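Local coordinates for protein putative sortase (Streptococcus pneumoniae, PDB 2W1K) that probably acts as a class C sortase, a cysteine transpeptidase that helps to build the pilus fibre on the pneumococcal surface, at residues G65-P70 against E76-G81; D132-D137 against N168-I173. One frame throughout, in Å; residues are numbered along the deposited sequence.

Contact 1. Residues G65-P70 against E76-G81; sequences GYLSIP and EPVYLG
The carbonyl oxygen of Glu-76 is met by two groups of the facing strand: the backbone N of Leu-67 donates a hydrogen bond to it over 2.9 Å, and the CA of Tyr-66 adds a C-H...O contact of 3.5 Å. Glu-76 N returns a bond of 2.8 Å to Leu-67 O, which closes the antiparallel hydrogen-bonded pair Leu-67/Glu-76. Two residues along, Val-78 N donates to Gly-65 O at 2.7 Å, while the return bond from Gly-65 N to Val-78 O is stretched and weak. The pair between them, Tyr-66 with Pro-77, is non-hydrogen-bonded, so the tertiary amide nitrogen of Pro-77 costs the hairpin no bond. Here the side chains take over. The phenol ring of Tyr-66 lies across the proline, and Pro-77 CA sits over the centre of one ring face, 3.8 Å from the centroid, in a CH-pi contact; ring atom CE2 of Tyr-66 also touches Pro-77 CD, 3.7 Å away. On the other side of the hairpin Val-78 CG2, anti to its own carbonyl carbon, is turned to Leu-67 CB, 3.6 Å away. Gly-65, paired with Val-78, has no side chain to set beside it there. The two strands form a beta hairpin in the sortase sheet. His-9 and Phe-12 of helix 5-15 pack on the Tyr-66 ring, whereas Leu-67 and Val-78 face the interior, against strand 133-137; that strand hydrogen-bonds to one side of the hairpin and strand 91-93 to the other.

Contact 2. Residues D132-D137 against N168-I173; sequences DALYYD and NIMTLI
Leu-134 meets Met-170 and Leu-172 across the interior of the eight-stranded beta-barrel of the sortase fold, in which the two strands are not neighbours. The axes of segments 133-137 and 168-173 come no nearer than 10.6 Å, at 101° to each other, and no hydrogen bond joins them; side chains alone bridge the interval. The side chain of Met-170 can be followed across it. CB points toward the opposing strand, and with CG anti to the backbone N (chi1 -179°) and the next torsion also extended, CG carries the chain straight inward. Met-170 SD then reaches Leu-134, 3.7 Å from CD2 and 4.0 Å from CD1, the thioether crossing the leucine at about a right angle. A bend at chi3 (-87°) turns the terminal methyl, so that CE leaves Leu-134 for Tyr-136. The methionine thus spans two successive inward-facing residues of strand 133-137. Leu-134 CD1 also approaches Leu-172 CD2, at 3.9 Å, although the methyl positions of Leu-172 are uncertain. All four touching residues are buried and the junction is wholly apolar, with the sulfur among methyl groups. Phe-189 of strand 183-196 packs on both leucines, and Leu-67 and Ile-69 of strand 65-69 add to the same core. Thr-171, between the two inward residues of its strand, turns the other way, where its hydroxyl is hydrogen-bonded to Arg-107 and Asn-188. At the tip of the methionine, Met-170 CE settles 3.9 Å from Tyr-136 CD1, coming obliquely to the ring.

Overall arrangement
From the N terminus, helices 5-15 and 18-34 precede the sheet, and contact 1 is the first to close, pairing the arms of a hairpin whose segments have five residues between them. The chain then passes through strands 91-93 and 106-111 before contact 2 opens; its loop of thirty residues contains strand 141-153. The contacts follow in series, neither enclosing the other. They meet side by side all the same, because strand 65-69 borders strand 133-137: Tyr-66 O and Asp-137 N, 2.7 Å apart, probably hydrogen-bond. Contact 1 joins neighbours within the sheet, contact 2 spans its interior, and Ile-69 packs on Leu-172 where they converge.

Contact 1. Residues G65-P70 against E76-G81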
ATOM      1  N   GLY A  65       1.200   7.926  -0.474  1.00 25.90           N
ATOM      2  CA  GLY A  65       2.142   7.473   0.579  1.00 28.41           C
ATOM      3  C   GLY A  65       3.392   6.903  -0.056  1.00 29.50           C
ATOM      4  O   GLY A  65       3.466   6.782  -1.291  1.00 29.73           O
ATOM      5  N   TYR A  66       4.401   6.602   0.773  1.00 29.37           N
ATOM      6  CA  TYR A  66       5.548   5.831   0.308  1.00 29.68           C
ATOM      7  C   TYR A  66       5.688   4.548   1.068  1.00 30.20           C
ATOM      8  O   TYR A  66       5.504   4.521   2.300  1.00 30.75           O
ATOM      9  CB  TYR A  66       6.888   6.604   0.411  1.00 29.33           C
ATOM     10  CG  TYR A  66       7.183   7.262  -0.873  1.00 31.80           C
ATOM     11  CD1 TYR A  66       6.544   8.446  -1.161  1.00 40.01           C
ATOM     12  CD2 TYR A  66       8.112   6.765  -1.777  1.00 37.08           C
ATOM     13  CE1 TYR A  66       6.763   9.119  -2.298  1.00 39.74           C
ATOM     14  CE2 TYR A  66       8.341   7.457  -3.014  1.00 37.07           C
ATOM     15  CZ  TYR A  66       7.637   8.612  -3.201  1.00 38.07           C
ATOM     16  OH  TYR A  66       7.712   9.411  -4.283  1.00 48.54           O
ATOM     17  N   LEU A  67       6.100   3.513   0.347  1.00 28.29           N
ATOM     18  CA  LEU A  67       6.155   2.213   0.941  1.00 29.72           C
ATOM     19  C   LEU A  67       7.586   1.631   0.761  1.00 30.08           C
ATOM     20  O   LEU A  67       8.207   1.697  -0.330  1.00 29.16           O
ATOM     21  CB  LEU A  67       5.086   1.290   0.289  1.00 28.66           C
ATOM     22  CG  LEU A  67       4.981  -0.141   0.864  1.00 27.00           C
ATOM     23  CD1 LEU A  67       3.574  -0.685   0.605  1.00 29.30           C
ATOM     24  CD2 LEU A  67       5.994  -1.136   0.186  1.00 31.76           C
ATOM     25  N   SER A  68       8.082   1.015   1.807  1.00 29.84           N
ATOM     26  CA  SER A  68       9.444   0.555   1.759  1.00 28.52           C
ATOM     27  C   SER A  68       9.532  -0.835   2.382  1.00 29.50           C
ATOM     28  O   SER A  68       8.876  -1.097   3.384  1.00 29.18           O
ATOM     29  CB  SER A  68      10.346   1.561   2.486  1.00 29.01           C
ATOM     30  OG  SER A  68      11.574   0.979   2.746  1.00 25.20           O
ATOM     31  N   ILE A  69      10.242  -1.769   1.719  1.00 28.55           N
ATOM     32  CA  ILE A  69      10.504  -3.091   2.339  1.00 29.71           C
ATOM     33  C   ILE A  69      12.010  -3.327   2.177  1.00 29.79           C
ATOM     34  O   ILE A  69      12.450  -3.821   1.122  1.00 30.41           O
ATOM     35  CB  ILE A  69       9.780  -4.267   1.614  1.00 29.54           C
ATOM     36  CG1 ILE A  69       8.307  -3.995   1.434  1.00 28.98           C
ATOM     37  CG2 ILE A  69      10.156  -5.595   2.194  1.00 27.98           C
ATOM     38  CD1 ILE A  69       7.542  -5.163   0.957  1.00 32.63           C
ATOM     39  N   PRO A  70      12.780  -2.852   3.146  1.00 29.98           N
ATOM     40  CA  PRO A  70      14.234  -2.851   3.064  1.00 32.15           C
ATOM     41  C   PRO A  70      14.820  -4.213   2.723  1.00 33.18           C
ATOM     42  O   PRO A  70      15.781  -4.294   1.938  1.00 34.36           O
ATOM     43  CB  PRO A  70      14.716  -2.358   4.484  1.00 29.96           C
ATOM     44  CG  PRO A  70      13.460  -1.507   5.005  1.00 29.53           C
ATOM     45  CD  PRO A  70      12.261  -2.258   4.408  1.00 30.18           C
ATOM     46  N   GLU A  76       8.896   2.611  -2.890  1.00 29.35           N
ATOM     47  CA  GLU A  76       8.056   3.059  -4.007  1.00 29.02           C
ATOM     48  C   GLU A  76       6.919   4.011  -3.586  1.00 29.47           C
ATOM     49  O   GLU A  76       6.341   3.882  -2.498  1.00 29.73           O
ATOM     50  CB  GLU A  76       7.387   1.817  -4.620  1.00 30.05           C
ATOM     51  CG  GLU A  76       8.233   0.826  -5.334  1.00 29.48           C
ATOM     52  CD  GLU A  76       8.860   1.415  -6.635  1.00 34.11           C
ATOM     53  OE1 GLU A  76       8.282   2.349  -7.259  1.00 35.46           O
ATOM     54  OE2 GLU A  76       9.956   0.962  -7.019  1.00 31.43           O
ATOM     55  N   PRO A  77       6.567   4.951  -4.460  1.00 29.19           N
ATOM     56  CA  PRO A  77       5.302   5.643  -4.226  1.00 27.71           C
ATOM     57  C   PRO A  77       4.093   4.756  -4.243  1.00 27.74           C
ATOM     58  O   PRO A  77       4.002   3.746  -4.972  1.00 27.24           O
ATOM     59  CB  PRO A  77       5.226   6.623  -5.407  1.00 27.46           C
ATOM     60  CG  PRO A  77       6.070   5.916  -6.458  1.00 28.62           C
ATOM     61  CD  PRO A  77       7.178   5.326  -5.755  1.00 27.74           C
ATOM     62  N   VAL A  78       3.114   5.121  -3.436  1.00 28.02           N
ATOM     63  CA  VAL A  78       1.837   4.429  -3.554  1.00 26.32           C
ATOM     64  C   VAL A  78       0.768   5.395  -4.123  1.00 28.75           C
ATOM     65  O   VAL A  78       0.520   6.550  -3.552  1.00 28.01           O
ATOM     66  CB  VAL A  78       1.366   3.874  -2.153  1.00 27.15           C
ATOM     67  CG1 VAL A  78      -0.001   3.138  -2.258  1.00 24.30           C
ATOM     68  CG2 VAL A  78       2.484   2.966  -1.513  1.00 25.02           C
ATOM     69  N   TYR A  79       0.105   4.924  -5.189  1.00 26.30           N
ATOM     70  CA  TYR A  79      -1.018   5.693  -5.784  1.00 26.15           C
ATOM     71  C   TYR A  79      -2.374   5.151  -5.371  1.00 23.85           C
ATOM     72  O   TYR A  79      -2.515   4.085  -4.814  1.00 24.46           O
ATOM     73  CB  TYR A  79      -0.915   5.751  -7.323  1.00 24.78           C
ATOM     74  CG  TYR A  79       0.334   6.481  -7.820  1.00 25.81           C
ATOM     75  CD1 TYR A  79       0.379   7.845  -7.963  1.00 26.74           C
ATOM     76  CD2 TYR A  79       1.482   5.764  -8.065  1.00 30.39           C
ATOM     77  CE1 TYR A  79       1.533   8.494  -8.345  1.00 26.89           C
ATOM     78  CE2 TYR A  79       2.613   6.387  -8.437  1.00 26.62           C
ATOM     79  CZ  TYR A  79       2.635   7.727  -8.587  1.00 24.98           C
ATOM     80  OH  TYR A  79       3.811   8.270  -9.048  1.00 26.98           O
ATOM     81  N   LEU A  80      -3.404   5.922  -5.630  1.00 27.78           N
ATOM     82  CA  LEU A  80      -4.780   5.477  -5.312  1.00 28.38           C
ATOM     83  C   LEU A  80      -5.523   4.918  -6.534  1.00 28.47           C
ATOM     84  O   LEU A  80      -5.892   5.690  -7.493  1.00 27.32           O
ATOM     85  CB  LEU A  80      -5.577   6.675  -4.760  1.00 26.94           C
ATOM     86  CG  LEU A  80      -4.980   7.296  -3.473  1.00 29.43           C
ATOM     87  CD1 LEU A  80      -5.917   8.458  -3.042  1.00 23.80           C
ATOM     88  CD2 LEU A  80      -4.854   6.204  -2.361  1.00 25.48           C
ATOM     89  N   GLY A  81      -5.934   3.654  -6.429  1.00 28.14           N
ATOM     90  CA  GLY A  81      -6.595   3.002  -7.563  1.00 27.47           C
ATOM     91  C   GLY A  81      -5.662   2.250  -8.523  1.00 27.68           C
ATOM     92  O   GLY A  81      -4.719   2.792  -9.034  1.00 27.97           O
TER

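Contact 2. Residues D132-D137 against N168-I173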
ATOM      1  N   ASP A 132       9.672  -9.954   8.629  1.00 35.60           N
ATOM      2  CA  ASP A 132      10.325  -8.950   7.872  1.00 35.64           C
ATOM      3  C   ASP A 132       9.507  -7.680   7.973  1.00 34.88           C
ATOM      4  O   ASP A 132       8.253  -7.701   8.053  1.00 35.47           O
ATOM      5  CB  ASP A 132      10.462  -9.398   6.407  1.00 36.29           C
ATOM      6  CG  ASP A 132      11.590 -10.418   6.207  1.00 38.31           C
ATOM      7  OD1 ASP A 132      12.361 -10.664   7.182  1.00 39.75           O
ATOM      8  OD2 ASP A 132      11.743 -10.890   5.058  1.00 33.45           O
ATOM      9  N   ALA A 133      10.214  -6.551   7.907  1.00 33.05           N
ATOM     10  CA  ALA A 133       9.604  -5.243   8.192  1.00 31.59           C
ATOM     11  C   ALA A 133       9.124  -4.578   6.886  1.00 32.57           C
ATOM     12  O   ALA A 133       9.689  -4.841   5.812  1.00 33.34           O
ATOM     13  CB  ALA A 133      10.644  -4.368   8.922  1.00 28.36           C
ATOM     14  N   LEU A 134       8.088  -3.747   6.979  1.00 32.00           N
ATOM     15  CA  LEU A 134       7.602  -2.894   5.898  1.00 30.43           C
ATOM     16  C   LEU A 134       7.383  -1.588   6.648  1.00 30.67           C
ATOM     17  O   LEU A 134       6.818  -1.574   7.773  1.00 26.97           O
ATOM     18  CB  LEU A 134       6.272  -3.477   5.398  1.00 29.04           C
ATOM     19  CG  LEU A 134       5.484  -2.703   4.331  1.00 30.94           C
ATOM     20  CD1 LEU A 134       4.594  -3.569   3.396  1.00 33.63           C
ATOM     21  CD2 LEU A 134       4.630  -1.591   4.934  1.00 33.49           C
ATOM     22  N   TYR A 135       7.848  -0.500   6.046  1.00 30.27           N
ATOM     23  CA  TYR A 135       7.613   0.821   6.597  1.00 30.18           C
ATOM     24  C   TYR A 135       6.751   1.643   5.608  1.00 31.62           C
ATOM     25  O   TYR A 135       7.012   1.627   4.371  1.00 28.84           O
ATOM     26  CB  TYR A 135       8.924   1.527   6.807  1.00 29.32           C
ATOM     27  CG  TYR A 135       9.813   0.801   7.810  1.00 29.96           C
ATOM     28  CD1 TYR A 135       9.574   0.916   9.154  1.00 28.46           C
ATOM     29  CD2 TYR A 135      10.900  -0.023   7.391  1.00 31.43           C
ATOM     30  CE1 TYR A 135      10.357   0.309  10.062  1.00 29.55           C
ATOM     31  CE2 TYR A 135      11.700  -0.708   8.309  1.00 29.43           C
ATOM     32  CZ  TYR A 135      11.443  -0.495   9.655  1.00 32.09           C
ATOM     33  OH  TYR A 135      12.184  -1.074  10.650  1.00 34.90           O
ATOM     34  N   TYR A 136       5.759   2.380   6.164  1.00 27.81           N
ATOM     35  CA  TYR A 136       4.856   3.073   5.324  1.00 26.92           C
ATOM     36  C   TYR A 136       4.900   4.547   5.733  1.00 27.05           C
ATOM     37  O   TYR A 136       4.613   4.883   6.863  1.00 29.34           O
ATOM     38  CB  TYR A 136       3.393   2.459   5.464  1.00 24.86           C
ATOM     39  CG  TYR A 136       2.434   3.217   4.618  1.00 24.81           C
ATOM     40  CD1 TYR A 136       2.303   2.935   3.259  1.00 25.85           C
ATOM     41  CD2 TYR A 136       1.674   4.280   5.145  1.00 28.96           C
ATOM     42  CE1 TYR A 136       1.451   3.680   2.417  1.00 27.00           C
ATOM     43  CE2 TYR A 136       0.849   5.068   4.312  1.00 22.65           C
ATOM     44  CZ  TYR A 136       0.721   4.738   2.970  1.00 27.07           C
ATOM     45  OH  TYR A 136      -0.011   5.530   2.129  1.00 24.85           O
ATOM     46  N   ASP A 137       5.143   5.462   4.816  1.00 27.36           N
ATOM     47  CA  ASP A 137       5.255   6.854   5.218  1.00 26.69           C
ATOM     48  C   ASP A 137       4.074   7.700   4.707  1.00 27.31           C
ATOM     49  O   ASP A 137       3.865   7.762   3.466  1.00 25.72           O
ATOM     50  CB  ASP A 137       6.610   7.350   4.709  1.00 23.45           C
ATOM     51  CG  ASP A 137       6.942   8.738   5.171  1.00 31.30           C
ATOM     52  OD1 ASP A 137       6.077   9.449   5.760  1.00 31.91           O
ATOM     53  OD2 ASP A 137       8.126   9.133   4.919  1.00 34.46           O
ATOM     54  N   ASN A 168      -5.088  -5.162  12.409  1.00 31.18           N
ATOM     55  CA  ASN A 168      -4.832  -4.088  11.499  1.00 31.62           C
ATOM     56  C   ASN A 168      -3.755  -4.606  10.523  1.00 30.56           C
ATOM     57  O   ASN A 168      -2.619  -4.867  10.941  1.00 30.86           O
ATOM     58  CB  ASN A 168      -4.385  -2.825  12.254  1.00 27.50           C
ATOM     59  CG  ASN A 168      -4.259  -1.613  11.347  1.00 29.73           C
ATOM     60  OD1 ASN A 168      -3.274  -1.457  10.614  1.00 27.56           O
ATOM     61  ND2 ASN A 168      -5.249  -0.718  11.409  1.00 22.68           N
ATOM     62  N   ILE A 169      -4.112  -4.690   9.236  1.00 29.31           N
ATOM     63  CA  ILE A 169      -3.326  -5.436   8.274  1.00 28.89           C
ATOM     64  C   ILE A 169      -3.062  -4.627   7.040  1.00 29.94           C
ATOM     65  O   ILE A 169      -3.897  -3.816   6.655  1.00 29.53           O
ATOM     66  CB  ILE A 169      -4.112  -6.692   7.847  1.00 28.64           C
ATOM     67  CG1 ILE A 169      -4.508  -7.529   9.090  1.00 29.15           C
ATOM     68  CG2 ILE A 169      -3.313  -7.532   6.837  1.00 26.83           C
ATOM     69  CD1 ILE A 169      -3.339  -8.297   9.863  1.00 26.71           C
ATOM     70  N   MET A 170      -1.888  -4.809   6.459  1.00 28.56           N
ATOM     71  CA  MET A 170      -1.641  -4.337   5.117  1.00 30.31           C
ATOM     72  C   MET A 170      -1.359  -5.577   4.273  1.00 30.12           C
ATOM     73  O   MET A 170      -0.478  -6.405   4.695  1.00 30.25           O
ATOM     74  CB  MET A 170      -0.403  -3.435   5.040  1.00 30.06           C
ATOM     75  CG  MET A 170      -0.150  -2.898   3.609  1.00 30.33           C
ATOM     76  SD  MET A 170       1.122  -1.637   3.618  1.00 32.42           S
ATOM     77  CE  MET A 170       0.076  -0.203   3.951  1.00 27.26           C
ATOM     78  N   THR A 171      -2.127  -5.764   3.192  1.00 27.10           N
ATOM     79  CA  THR A 171      -1.933  -6.984   2.364  1.00 27.53           C
ATOM     80  C   THR A 171      -1.350  -6.548   1.023  1.00 28.23           C
ATOM     81  O   THR A 171      -1.849  -5.579   0.392  1.00 27.18           O
ATOM     82  CB  THR A 171      -3.233  -7.779   2.129  1.00 30.02           C
ATOM     83  OG1 THR A 171      -3.736  -8.246   3.404  1.00 29.11           O
ATOM     84  CG2 THR A 171      -3.050  -8.988   1.103  1.00 25.35           C
ATOM     85  N   LEU A 172      -0.204  -7.154   0.652  1.00 28.62           N
ATOM     86  CA  LEU A 172       0.447  -6.921  -0.658  1.00 29.98           C
ATOM     87  C   LEU A 172      -0.086  -7.960  -1.673  1.00 31.64           C
ATOM     88  O   LEU A 172      -0.122  -9.167  -1.384  1.00 31.36           O
ATOM     89  CB  LEU A 172       1.953  -7.047  -0.525  1.00 28.70           C
ATOM     90  CG  LEU A 172       2.688  -5.797  -0.026  1.00 32.82           C
ATOM     91  CD1 LEU A 172       1.985  -4.655   0.713  1.00 28.87           C
ATOM     92  CD2 LEU A 172       4.131  -5.911   0.369  1.00 32.65           C
ATOM     93  N   ILE A 173      -0.481  -7.504  -2.873  1.00 32.08           N
ATOM     94  CA  ILE A 173      -0.969  -8.466  -3.866  1.00 31.03           C
ATOM     95  C   ILE A 173      -0.203  -8.297  -5.175  1.00 29.49           C
ATOM     96  O   ILE A 173       0.024  -7.181  -5.625  1.00 26.08           O
ATOM     97  CB  ILE A 173      -2.507  -8.281  -4.167  1.00 31.96           C
ATOM     98  CG1 ILE A 173      -2.963  -9.407  -5.134  1.00 29.10           C
ATOM     99  CG2 ILE A 173      -2.789  -6.824  -4.688  1.00 31.43           C
ATOM    100  CD1 ILE A 173      -4.522  -9.538  -5.264  1.00 27.63           C
TER